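Local atomic coordinates of DUF4595 domain-containing protein (Bacteroides vulgatus, PDB entry 3TZG), a protein that is of unknown function but folds as a porin-like beta barrel. Residues E92-T97 with R113-Y118; A199-I204 with A219-D224. All coordinates share one frame; numbering follows the deposited sequence.

Contact 1: E92-T97 with R113-Y118; sequences EADKQT and RATSDY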
loop_
_atom_site.group_PDB
_atom_site.type_symbol
_atom_site.label_atom_id
_atom_site.label_comp_id
_atom_site.label_asym_id
_atom_site.label_seq_id
_atom_site.Cartn_x
_atom_site.Cartn_y
_atom_site.Cartn_z
ATOM N N GLU A 92 -11.612 16.427 7.104
ATOM C CA GLU A 92 -10.301 16.807 6.569
ATOM C C GLU A 92 -9.332 16.628 7.709
ATOM O O GLU A 92 -9.370 17.378 8.690
ATOM C CB GLU A 92 -10.294 18.224 5.988
ATOM C CG GLU A 92 -8.952 18.595 5.394
ATOM C CD GLU A 92 -8.772 20.043 5.002
ATOM O OE1 GLU A 92 -9.663 20.871 5.303
ATOM O OE2 GLU A 92 -7.707 20.352 4.421
ATOM N N ALA A 93 -8.556 15.551 7.631
ATOM C CA ALA A 93 -7.673 15.126 8.688
ATOM C C ALA A 93 -6.194 15.329 8.364
ATOM O O ALA A 93 -5.811 15.466 7.210
ATOM C CB ALA A 93 -7.922 13.650 8.973
ATOM N N ASP A 94 -5.377 15.375 9.431
ATOM C CA ASP A 94 -3.930 15.402 9.393
ATOM C C ASP A 94 -3.436 14.092 9.971
ATOM O O ASP A 94 -3.841 13.704 11.073
ATOM C CB ASP A 94 -3.326 16.623 10.096
ATOM C CG ASP A 94 -2.834 17.641 9.073
ATOM O OD1 ASP A 94 -1.923 17.286 8.251
ATOM O OD2 ASP A 94 -3.362 18.775 9.065
ATOM N N LYS A 95 -2.617 13.371 9.169
ATOM C CA LYS A 95 -2.055 12.077 9.531
ATOM C C LYS A 95 -0.561 12.197 9.833
ATOM O O LYS A 95 0.209 12.696 9.012
ATOM C CB LYS A 95 -2.293 11.063 8.410
ATOM C CG LYS A 95 -1.917 9.637 8.780
ATOM C CD LYS A 95 -2.040 8.750 7.560
ATOM C CE LYS A 95 -1.689 7.320 7.806
ATOM N NZ LYS A 95 -1.957 6.471 6.628
ATOM N N GLN A 96 -0.171 11.744 11.021
ATOM C CA GLN A 96 1.215 11.701 11.469
ATOM C C GLN A 96 1.657 10.250 11.635
ATOM O O GLN A 96 1.099 9.512 12.452
ATOM C CB GLN A 96 1.397 12.475 12.761
ATOM C CG GLN A 96 1.524 13.941 12.563
ATOM C CD GLN A 96 1.586 14.709 13.855
ATOM O OE1 GLN A 96 1.374 14.187 14.948
ATOM N NE2 GLN A 96 1.863 15.984 13.754
ATOM N N THR A 97 2.653 9.847 10.868
ATOM C CA THR A 97 3.098 8.464 10.899
ATOM C C THR A 97 4.601 8.364 11.161
ATOM O O THR A 97 5.369 9.238 10.734
ATOM C CB THR A 97 2.733 7.798 9.557
ATOM O OG1 THR A 97 1.316 7.812 9.447
ATOM C CG2 THR A 97 3.215 6.364 9.464
ATOM N N ARG A 113 -5.739 13.312 13.249
ATOM C CA ARG A 113 -6.357 14.468 13.906
ATOM C C ARG A 113 -7.065 15.361 12.874
ATOM O O ARG A 113 -6.615 15.465 11.738
ATOM C CB ARG A 113 -5.312 15.289 14.667
ATOM C CG ARG A 113 -4.857 14.754 16.019
ATOM C CD ARG A 113 -3.582 15.501 16.307
ATOM N NE ARG A 113 -2.809 15.111 17.475
ATOM C CZ ARG A 113 -1.820 15.855 17.970
ATOM N NH1 ARG A 113 -1.526 17.032 17.427
ATOM N NH2 ARG A 113 -1.144 15.450 19.030
ATOM N N ALA A 114 -8.152 16.024 13.275
ATOM C CA ALA A 114 -8.851 16.952 12.398
ATOM C C ALA A 114 -7.981 18.185 12.183
ATOM O O ALA A 114 -7.345 18.642 13.139
ATOM C CB ALA A 114 -10.188 17.324 12.997
ATOM N N THR A 115 -7.884 18.678 10.923
ATOM C CA THR A 115 -7.084 19.868 10.579
ATOM C C THR A 115 -7.625 21.115 11.320
ATOM O O THR A 115 -6.854 21.924 11.843
ATOM C CB THR A 115 -7.078 20.114 9.058
ATOM O OG1 THR A 115 -8.405 20.424 8.629
ATOM C CG2 THR A 115 -6.541 18.947 8.266
ATOM N N SER A 116 -8.962 21.218 11.391
ATOM C CA SER A 116 -9.702 22.316 11.988
ATOM C C SER A 116 -9.330 22.574 13.455
ATOM O O SER A 116 -8.711 23.604 13.727
ATOM C CB SER A 116 -11.204 22.061 11.888
ATOM O OG SER A 116 -11.586 20.768 12.328
ATOM N N ASP A 117 -9.704 21.664 14.385
ATOM C CA ASP A 117 -9.547 21.859 15.827
ATOM C C ASP A 117 -8.587 20.844 16.510
ATOM O O ASP A 117 -8.601 20.766 17.739
ATOM C CB ASP A 117 -10.942 21.764 16.496
ATOM C CG ASP A 117 -11.669 20.427 16.358
ATOM O OD1 ASP A 117 -11.365 19.671 15.396
ATOM O OD2 ASP A 117 -12.578 20.161 17.175
ATOM N N TYR A 118 -7.753 20.101 15.742
ATOM C CA TYR A 118 -6.757 19.125 16.249
ATOM C C TYR A 118 -7.419 17.932 16.989
ATOM O O TYR A 118 -6.711 17.139 17.615
ATOM C CB TYR A 118 -5.717 19.787 17.189
ATOM C CG TYR A 118 -4.796 20.782 16.516
ATOM C CD1 TYR A 118 -3.680 20.354 15.798
ATOM C CD2 TYR A 118 -4.991 22.157 16.664
ATOM C CE1 TYR A 118 -2.823 21.263 15.176
ATOM C CE2 TYR A 118 -4.131 23.078 16.057
ATOM C CZ TYR A 118 -3.052 22.622 15.305
ATOM O OH TYR A 118 -2.181 23.483 14.686
HETATM O O HOH W 1 -10.849 19.516 9.604
#

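Contact 2: A199-I204 with A219-D224; sequences ALPNDI and ANYRLD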
loop_
_atom_site.group_PDB
_atom_site.type_symbol
_atom_site.label_atom_id
_atom_site.label_comp_id
_atom_site.label_asym_id
_atom_site.label_seq_id
_atom_site.Cartn_x
_atom_site.Cartn_y
_atom_site.Cartn_z
ATOM N N ALA A 199 8.636 -11.518 -4.676
ATOM C CA ALA A 199 7.570 -12.510 -4.457
ATOM C C ALA A 199 6.172 -11.899 -4.497
ATOM O O ALA A 199 6.010 -10.753 -4.097
ATOM C CB ALA A 199 7.774 -13.183 -3.108
ATOM N N LEU A 200 5.159 -12.689 -4.928
ATOM C CA LEU A 200 3.740 -12.308 -4.932
ATOM C C LEU A 200 2.904 -13.378 -4.222
ATOM O O LEU A 200 3.080 -14.561 -4.537
ATOM C CB LEU A 200 3.193 -12.071 -6.342
ATOM C CG LEU A 200 3.652 -10.799 -7.053
ATOM C CD1 LEU A 200 3.243 -10.805 -8.536
ATOM C CD2 LEU A 200 3.193 -9.569 -6.305
ATOM N N PRO A 201 2.009 -13.019 -3.261
ATOM C CA PRO A 201 1.225 -14.058 -2.593
ATOM C C PRO A 201 0.160 -14.654 -3.513
ATOM O O PRO A 201 -0.490 -13.920 -4.261
ATOM C CB PRO A 201 0.597 -13.310 -1.411
ATOM C CG PRO A 201 0.442 -11.913 -1.902
ATOM C CD PRO A 201 1.645 -11.671 -2.763
ATOM N N ASN A 202 -0.008 -15.978 -3.482
ATOM C CA ASN A 202 -1.039 -16.639 -4.290
ATOM C C ASN A 202 -2.379 -16.657 -3.550
ATOM O O ASN A 202 -3.424 -16.613 -4.191
ATOM C CB ASN A 202 -0.627 -18.041 -4.691
ATOM C CG ASN A 202 -0.074 -18.905 -3.610
ATOM O OD1 ASN A 202 1.123 -18.906 -3.333
ATOM N ND2 ASN A 202 -0.898 -19.765 -3.097
ATOM N N ASP A 203 -2.354 -16.658 -2.215
ATOM C CA ASP A 203 -3.568 -16.679 -1.381
ATOM C C ASP A 203 -3.401 -15.794 -0.136
ATOM O O ASP A 203 -2.286 -15.608 0.361
ATOM C CB ASP A 203 -3.924 -18.118 -0.985
ATOM C CG ASP A 203 -4.366 -18.943 -2.201
ATOM O OD1 ASP A 203 -5.511 -18.742 -2.676
ATOM O OD2 ASP A 203 -3.542 -19.743 -2.711
ATOM N N ILE A 204 -4.514 -15.186 0.305
ATOM C CA ILE A 204 -4.574 -14.290 1.466
ATOM C C ILE A 204 -5.761 -14.683 2.354
ATOM O O ILE A 204 -6.853 -14.936 1.821
ATOM C CB ILE A 204 -4.679 -12.783 1.049
ATOM C CG1 ILE A 204 -3.709 -12.429 -0.103
ATOM C CG2 ILE A 204 -4.523 -11.856 2.295
ATOM C CD1 ILE A 204 -4.037 -11.287 -0.865
ATOM N N ALA A 219 -5.281 -14.661 -5.081
ATOM C CA ALA A 219 -4.701 -13.678 -5.988
ATOM C C ALA A 219 -4.337 -14.354 -7.282
ATOM O O ALA A 219 -3.741 -15.421 -7.270
ATOM C CB ALA A 219 -3.492 -13.032 -5.361
ATOM N N ASN A 220 -4.732 -13.780 -8.386
ATOM C CA ASN A 220 -4.478 -14.368 -9.687
ATOM C C ASN A 220 -3.666 -13.379 -10.583
ATOM O O ASN A 220 -4.068 -12.219 -10.790
ATOM C CB ASN A 220 -5.809 -14.769 -10.343
ATOM C CG ASN A 220 -5.603 -15.468 -11.643
ATOM O OD1 ASN A 220 -5.032 -16.566 -11.688
ATOM N ND2 ASN A 220 -5.946 -14.800 -12.727
ATOM N N TYR A 221 -2.518 -13.863 -11.110
ATOM C CA TYR A 221 -1.643 -13.029 -11.904
ATOM C C TYR A 221 -1.425 -13.580 -13.293
ATOM O O TYR A 221 -1.016 -14.737 -13.415
ATOM C CB TYR A 221 -0.270 -12.893 -11.215
ATOM C CG TYR A 221 -0.316 -12.586 -9.745
ATOM C CD1 TYR A 221 -0.410 -11.271 -9.291
ATOM C CD2 TYR A 221 -0.232 -13.603 -8.798
ATOM C CE1 TYR A 221 -0.456 -10.977 -7.931
ATOM C CE2 TYR A 221 -0.274 -13.323 -7.434
ATOM C CZ TYR A 221 -0.385 -12.005 -7.006
ATOM O OH TYR A 221 -0.438 -11.705 -5.672
ATOM N N ARG A 222 -1.620 -12.771 -14.336
ATOM C CA ARG A 222 -1.218 -13.199 -15.678
ATOM C C ARG A 222 0.044 -12.446 -16.018
ATOM O O ARG A 222 0.120 -11.222 -15.819
ATOM C CB ARG A 222 -2.280 -13.087 -16.771
ATOM C CG ARG A 222 -3.021 -11.794 -16.907
ATOM C CD ARG A 222 -4.171 -11.983 -17.891
ATOM N NE ARG A 222 -5.034 -13.124 -17.546
ATOM C CZ ARG A 222 -6.114 -13.474 -18.242
ATOM N NH1 ARG A 222 -6.492 -12.759 -19.302
ATOM N NH2 ARG A 222 -6.833 -14.538 -17.879
ATOM N N LEU A 223 1.077 -13.223 -16.403
ATOM C CA LEU A 223 2.437 -12.756 -16.640
ATOM C C LEU A 223 2.790 -12.763 -18.111
ATOM O O LEU A 223 2.575 -13.759 -18.802
ATOM C CB LEU A 223 3.431 -13.647 -15.869
ATOM C CG LEU A 223 3.273 -13.726 -14.340
ATOM C CD1 LEU A 223 3.820 -15.018 -13.830
ATOM C CD2 LEU A 223 3.951 -12.570 -13.623
ATOM N N ASP A 224 3.318 -11.634 -18.582
ATOM C CA ASP A 224 3.794 -11.445 -19.953
ATOM C C ASP A 224 5.301 -11.358 -19.867
ATOM O O ASP A 224 5.835 -10.372 -19.353
ATOM C CB ASP A 224 3.149 -10.204 -20.594
ATOM C CG ASP A 224 2.829 -10.313 -22.074
ATOM O OD1 ASP A 224 3.756 -10.604 -22.866
ATOM O OD2 ASP A 224 1.670 -10.027 -22.453
#

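Contact 1: E92-T97 with R113-Y118
Arg113 meets Asp94 in an antiparallel hydrogen-bonded pair. Arg113 N donates to Asp94 O at 2.9 Å. In return Asp94 N donates to Arg113 O at 2.6 Å. The CA of Ala93 also leans on Arg113 O, at 3.2 Å from it, as a bent CA-H...O contact. The side chains of Arg113 and Asp94 leave on the same face of the strand pair. Ala114 comes next. It forms a non-hydrogen-bonded pair with Ala93, and the two methyl groups diverge; both touch Leu121 of the following strand. Thr115 makes the last backbone link across the pair. Its N points almost straight at Glu92 O, with an N-H...O angle of 177°. OG1 sits between the backbone N and the carbonyl carbon, chi1 65°. This sets Thr115 OG1 alongside the Glu92 side chain, 3.6 Å from Glu92 OE1. The other branch, CG2 of Thr115, lies between Glu92 O and Asp94 OD2, 3.3 Å from OD2. Both acidic side chains cross Thr115 at about a right angle. The polar partner of Asp94 OD2 is Arg81 of strand 74-85, in a salt bridge. Ser116 joins through water 1, which accepts from its N and donates to Glu92 O at 2.8 Å. Glu92 O is therefore gripped by Thr115 N and by the water. At Tyr118 the chain has turned back, and its N makes a weak hydrogen bond to Ala114 O. The arrangement is the open end of a beta hairpin, strands 90-102 and 105-114, where the second strand leaves the ladder and turns toward the next strand of an antiparallel, porin-like barrel.

Contact 2: A199-I204 with A219-D224
Tyr221 holds its CG anti to the carbonyl carbon, chi1 -46°, and this carries the ring across to Leu200 and Pro201. Leu200 CG is likewise anti to the carbonyl carbon, and with chi2 extended CD1 lies over the ring. The two segments belong to the beta hairpin of strands 199-208 and 213-224, at a place where the first strand is interrupted. Here side chains do much of the joining. CD1 of Leu200 makes a CH-pi contact, 3.9 Å from the ring centroid of Tyr221 and 18° off the normal. CB of Leu200 lies over the phenol end, 3.6 Å from CZ of Tyr221. Ile231 of strand 227-235 and Ile163 also touch the Tyr221 side chain. At the ring edge, Tyr221 OH donates to Pro201 O at 2.6 Å. That bond gives a polar partner to a carbonyl in the broken part of the strand. A phenylalanine in place of Tyr221 would probably leave Pro201 O without this donor. CB of Ala219 approaches the same carbonyl, 3.3 Å from Pro201 O. The bond from CA to CB of Asn202 points away from 219-224. Its ND2 donates to Asp203 OD2 at 2.7 Å and also to Asn158, and its OD1 accepts from the backbone of Asn161, so the amide is fixed at both ends. The backbone link nearby is less regular: Ala219 N donates to Asn202 O at 2.8 Å, from 42° above the carbonyl plane.

Overall arrangement
Both contacts join the two strands of a beta hairpin, but the hairpins are different and lie on opposite sides of the chain's centre. Their centres are about 36 Å apart and their nearest atoms about 19 Å apart, so they do not touch. Contact 1 is partly buried, with two of its six touching residues exposed. Its backbone ladder is regular up to the turn, and charged groups and a water gather at its end. Contact 2 is buried. A strand break there replaces ladder bonds with a tyrosine hydroxyl and apolar packing. Arg81 of strand 74-85 flanks the first, while strand 227-235 and residue Ile163 flank the second.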